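Local coordinates for angiopoietin-related protein 4 (Homo sapiens, PDB 6U73) that mediates, as the whole protein, inactivation of lipoprotein lipase and so helps regulate triglyceride clearance from the blood, represented here by its C-terminal fibrinogen-like domain, at residues Val91-Trp96 with Lys197-Arg202. Residues are numbered along the deposited sequence; the frame is centred on the assembly and turned at random.
With MYR (myristic acid), chain B.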
ATOM      1  N   VAL A  91       0.113   7.300  -4.079  1.00 31.14           N
ATOM      2  CA  VAL A  91       0.626   6.128  -4.771  1.00 27.55           C
ATOM      3  C   VAL A  91       1.503   6.624  -5.908  1.00 38.63           C
ATOM      4  O   VAL A  91       1.018   7.319  -6.808  1.00 38.44           O
ATOM      5  CB  VAL A  91      -0.496   5.227  -5.307  1.00 40.20           C
ATOM      6  CG1 VAL A  91       0.088   4.112  -6.181  1.00 38.85           C
ATOM      7  CG2 VAL A  91      -1.346   4.657  -4.152  1.00 34.68           C
ATOM      8  N   GLN A  92       2.793   6.286  -5.857  1.00 31.14           N
ATOM      9  CA  GLN A  92       3.769   6.750  -6.830  1.00 31.05           C
ATOM     10  C   GLN A  92       4.388   5.552  -7.532  1.00 34.97           C
ATOM     11  O   GLN A  92       4.893   4.636  -6.875  1.00 40.32           O
ATOM     12  CB  GLN A  92       4.821   7.624  -6.141  1.00 29.41           C
ATOM     13  CG  GLN A  92       4.117   8.717  -5.314  1.00 38.74           C
ATOM     14  CD  GLN A  92       5.041   9.730  -4.658  1.00 39.04           C
ATOM     15  OE1 GLN A  92       6.206   9.458  -4.421  1.00 32.26           O
ATOM     16  NE2 GLN A  92       4.498  10.904  -4.339  1.00 36.47           N
ATOM     17  N   LEU A  93       4.328   5.554  -8.863  1.00 35.36           N
ATOM     18  CA  LEU A  93       4.788   4.453  -9.698  1.00 35.71           C
ATOM     19  C   LEU A  93       5.864   4.927 -10.664  1.00 42.41           C
ATOM     20  O   LEU A  93       5.780   6.034 -11.208  1.00 42.65           O
ATOM     21  CB  LEU A  93       3.629   3.850 -10.498  1.00 28.31           C
ATOM     22  CG  LEU A  93       2.298   3.718  -9.750  1.00 35.41           C
ATOM     23  CD1 LEU A  93       1.116   3.592 -10.716  1.00 31.24           C
ATOM     24  CD2 LEU A  93       2.343   2.554  -8.792  1.00 27.62           C
ATOM     25  N   ARG A  94       6.860   4.076 -10.901  1.00 37.61           N
ATOM     26  CA  ARG A  94       7.911   4.348 -11.873  1.00 36.21           C
ATOM     27  C   ARG A  94       7.963   3.207 -12.881  1.00 34.84           C
ATOM     28  O   ARG A  94       8.008   2.038 -12.494  1.00 34.99           O
ATOM     29  CB  ARG A  94       9.275   4.519 -11.181  1.00 35.69           C
ATOM     30  CG  ARG A  94      10.264   5.439 -11.911  1.00 44.68           C
ATOM     31  CD  ARG A  94      11.656   5.449 -11.243  1.00 44.58           C
ATOM     32  NE  ARG A  94      11.656   6.052  -9.908  1.00 63.99           N
ATOM     33  CZ  ARG A  94      12.532   5.762  -8.939  1.00 78.79           C
ATOM     34  NH1 ARG A  94      13.490   4.856  -9.142  1.00 56.85           N
ATOM     35  NH2 ARG A  94      12.447   6.374  -7.758  1.00 66.12           N
ATOM     36  N   ASP A  95       7.971   3.543 -14.169  1.00 35.44           N
ATOM     37  CA  ASP A  95       8.158   2.518 -15.183  1.00 37.18           C
ATOM     38  C   ASP A  95       9.636   2.424 -15.543  1.00 43.56           C
ATOM     39  O   ASP A  95      10.487   3.135 -14.999  1.00 43.02           O
ATOM     40  CB  ASP A  95       7.279   2.774 -16.416  1.00 39.14           C
ATOM     41  CG  ASP A  95       7.707   3.993 -17.232  1.00 42.92           C
ATOM     42  OD1 ASP A  95       8.872   4.442 -17.156  1.00 46.40           O
ATOM     43  OD2 ASP A  95       6.853   4.508 -17.978  1.00 46.90           O
ATOM     44  N   TRP A  96       9.951   1.514 -16.448  1.00 46.75           N
ATOM     45  CA  TRP A  96      11.368   1.230 -16.771  1.00 42.91           C
ATOM     46  C   TRP A  96      12.026   2.293 -17.648  1.00 47.17           C
ATOM     47  O   TRP A  96      13.195   2.140 -17.929  1.00 43.00           O
ATOM     48  CB  TRP A  96      11.501  -0.185 -17.308  1.00 47.50           C
ATOM     49  CG  TRP A  96      11.361  -1.201 -16.222  1.00 39.75           C
ATOM     50  CD1 TRP A  96      10.225  -1.823 -15.826  1.00 36.75           C
ATOM     51  CD2 TRP A  96      12.403  -1.705 -15.385  1.00 34.64           C
ATOM     52  NE1 TRP A  96      10.485  -2.672 -14.800  1.00 38.74           N
ATOM     53  CE2 TRP A  96      11.815  -2.631 -14.513  1.00 40.81           C
ATOM     54  CE3 TRP A  96      13.772  -1.470 -15.288  1.00 39.63           C
ATOM     55  CZ2 TRP A  96      12.548  -3.324 -13.560  1.00 37.10           C
ATOM     56  CZ3 TRP A  96      14.500  -2.162 -14.353  1.00 44.28           C
ATOM     57  CH2 TRP A  96      13.894  -3.079 -13.503  1.00 42.67           C
ATOM     58  N   LYS A 197      -2.900  -1.754 -13.262  1.00 40.99           N
ATOM     59  CA  LYS A 197      -3.543  -1.939 -14.591  1.00 39.21           C
ATOM     60  C   LYS A 197      -3.810  -0.669 -15.396  1.00 41.48           C
ATOM     61  O   LYS A 197      -3.463  -0.656 -16.553  1.00 45.81           O
ATOM     62  CB  LYS A 197      -4.801  -2.802 -14.518  1.00 45.19           C
ATOM     63  CG  LYS A 197      -5.327  -3.229 -15.878  1.00 44.05           C
ATOM     64  CD  LYS A 197      -6.532  -4.110 -15.832  1.00 52.73           C
ATOM     65  CE  LYS A 197      -7.761  -3.403 -15.311  1.00 51.97           C
ATOM     66  NZ  LYS A 197      -8.814  -4.366 -14.932  1.00 56.45           N
ATOM     67  N   THR A 198      -4.402   0.351 -14.802  1.00 39.96           N
ATOM     68  CA  THR A 198      -4.815   1.514 -15.579  1.00 42.72           C
ATOM     69  C   THR A 198      -3.656   2.411 -15.981  1.00 41.55           C
ATOM     70  O   THR A 198      -3.848   3.282 -16.829  1.00 49.75           O
ATOM     71  CB  THR A 198      -5.854   2.338 -14.819  1.00 39.72           C
ATOM     72  OG1 THR A 198      -5.274   2.860 -13.622  1.00 47.39           O
ATOM     73  CG2 THR A 198      -7.036   1.477 -14.467  1.00 34.25           C
ATOM     74  N   TRP A 199      -2.479   2.198 -15.435  1.00 41.34           N
ATOM     75  CA  TRP A 199      -1.338   3.008 -15.900  1.00 44.19           C
ATOM     76  C   TRP A 199      -0.626   2.305 -17.060  1.00 49.39           C
ATOM     77  O   TRP A 199      -0.833   2.684 -18.172  1.00 49.47           O
ATOM     78  CB  TRP A 199      -0.387   3.412 -14.771  1.00 39.04           C
ATOM     79  CG  TRP A 199       0.614   4.426 -15.216  1.00 39.35           C
ATOM     80  CD1 TRP A 199       0.377   5.479 -16.033  1.00 42.83           C
ATOM     81  CD2 TRP A 199       2.018   4.471 -14.933  1.00 33.73           C
ATOM     82  NE1 TRP A 199       1.517   6.178 -16.265  1.00 40.67           N
ATOM     83  CE2 TRP A 199       2.542   5.583 -15.608  1.00 42.37           C
ATOM     84  CE3 TRP A 199       2.888   3.691 -14.183  1.00 34.51           C
ATOM     85  CZ2 TRP A 199       3.877   5.939 -15.539  1.00 34.78           C
ATOM     86  CZ3 TRP A 199       4.214   4.031 -14.122  1.00 35.50           C
ATOM     87  CH2 TRP A 199       4.699   5.140 -14.789  1.00 42.85           C
ATOM     88  N   ARG A 200       0.149   1.273 -16.788  1.00 47.47           N
ATOM     89  CA  ARG A 200       0.948   0.620 -17.818  1.00 48.73           C
ATOM     90  C   ARG A 200       0.418  -0.748 -18.235  1.00 44.29           C
ATOM     91  O   ARG A 200       1.026  -1.389 -19.103  1.00 46.58           O
ATOM     92  CB  ARG A 200       2.411   0.496 -17.357  1.00 44.40           C
ATOM     93  CG  ARG A 200       3.156   1.833 -17.222  1.00 38.23           C
ATOM     94  CD  ARG A 200       3.520   2.367 -18.609  1.00 49.38           C
ATOM     95  NE  ARG A 200       4.109   3.709 -18.612  1.00 48.63           N
ATOM     96  CZ  ARG A 200       3.494   4.790 -19.096  1.00 48.08           C
ATOM     97  NH1 ARG A 200       2.267   4.693 -19.586  1.00 48.01           N
ATOM     98  NH2 ARG A 200       4.094   5.970 -19.076  1.00 41.73           N
ATOM     99  N   GLY A 201      -0.686  -1.207 -17.666  1.00 44.34           N
ATOM    100  CA  GLY A 201      -1.299  -2.450 -18.083  1.00 34.20           C
ATOM    101  C   GLY A 201      -1.204  -3.530 -17.010  1.00 39.02           C
ATOM    102  O   GLY A 201      -0.358  -3.493 -16.107  1.00 48.97           O
ATOM    103  N   ARG A 202      -2.085  -4.523 -17.142  1.00 40.17           N
ATOM    104  CA  ARG A 202      -2.153  -5.630 -16.187  1.00 46.87           C
ATOM    105  C   ARG A 202      -0.820  -6.355 -16.035  1.00 44.31           C
ATOM    106  O   ARG A 202      -0.496  -6.834 -14.940  1.00 41.63           O
ATOM    107  CB  ARG A 202      -3.229  -6.626 -16.628  1.00 37.50           C
ATOM    108  CG  ARG A 202      -3.216  -7.948 -15.870  1.00 38.42           C
ATOM    109  CD  ARG A 202      -3.633  -7.734 -14.425  1.00 34.32           C
ATOM    110  NE  ARG A 202      -3.545  -8.954 -13.626  1.00 38.36           N
ATOM    111  CZ  ARG A 202      -2.426  -9.392 -13.064  1.00 40.26           C
ATOM    112  NH1 ARG A 202      -1.296  -8.712 -13.222  1.00 40.27           N
ATOM    113  NH2 ARG A 202      -2.434 -10.510 -12.352  1.00 39.64           N
TER
HETATM  114  C1  MYR B 501     -10.518  -3.354 -12.373  1.00 71.70           C
HETATM  115  O1  MYR B 501     -10.247  -4.528 -12.007  1.00 58.19           O
HETATM  116  O2  MYR B 501      -9.853  -2.813 -13.295  1.00 66.70           O
HETATM  117  C2  MYR B 501     -11.654  -2.588 -11.698  1.00 54.99           C
HETATM  118  C3  MYR B 501     -11.560  -2.769 -10.184  1.00 50.48           C
HETATM  119  C4  MYR B 501     -12.240  -1.592  -9.488  1.00 50.60           C
HETATM  120  C5  MYR B 501     -11.339  -1.072  -8.371  1.00 48.57           C
HETATM  121  C6  MYR B 501     -11.448  -1.994  -7.158  1.00 57.27           C
HETATM  122  C7  MYR B 501     -11.090  -1.218  -5.893  1.00 50.45           C
HETATM  123  C8  MYR B 501      -9.606  -0.860  -5.919  1.00 47.65           C
HETATM  124  C9  MYR B 501      -8.953  -1.305  -4.612  1.00 41.38           C
HETATM  125  C10 MYR B 501      -7.545  -1.823  -4.898  1.00 32.00           C
HETATM  126  C11 MYR B 501      -6.565  -1.211  -3.901  1.00 39.55           C
HETATM  127  C12 MYR B 501      -6.342   0.261  -4.244  1.00 36.19           C
HETATM  128  C13 MYR B 501      -5.063   0.753  -3.569  1.00 40.54           C
HETATM  129  C14 MYR B 501      -5.061   2.279  -3.539  1.00 44.47           C
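Trp199 points the six-membered end of its indole at Leu93 and Asp95. CB of Leu93 lies 3.7 Å from CZ3 of Trp199, an oblique approach, and the two side chains lie alongside each other, pointing opposite ways. The rim of the ring meets the backbone next: CH2 of Trp199 is 3.7 Å from the N of Asp95, which sits near the ring plane. With chi1 at -170°, Trp199 swings its CG opposite the backbone N and carries the indole across to the strand. The Asp95 carboxylate is almost parallel to the ring, with planes 7° apart. Its OD2 takes a fairly straight hydrogen bond from NE of Arg200 at 2.9 Å, in the guanidinium plane and on the anti lone pair. NH2 of Arg200 adds a weak second bond to OD2, completing a salt bridge. Arg200 bends at chi2 (-75°), and its guanidinium lies over the indole, tilted against it, with CE2 of Trp199 3.7 Å above the guanidinium plane, over its centre. The contact ties the end of strand 87-94, in the antiparallel sheet of the fibrinogen C-terminal domain, to the short helical turn 197-200. Asn99 also bonds OD2 of Asp95, and the amide N of Asp97 bonds OD1. With an alanine at Asp95, Arg200 would probably lose its acidic mate and Asn99 an acceptor, and the guanidinium would be freer to turn off the indole. At the start of the same turn Lys197 reaches the other way. Its NZ pairs with O2 of the myristic acid, at a modelled distance so short that its exact value is doubtful; Thr169 also bonds this ligand.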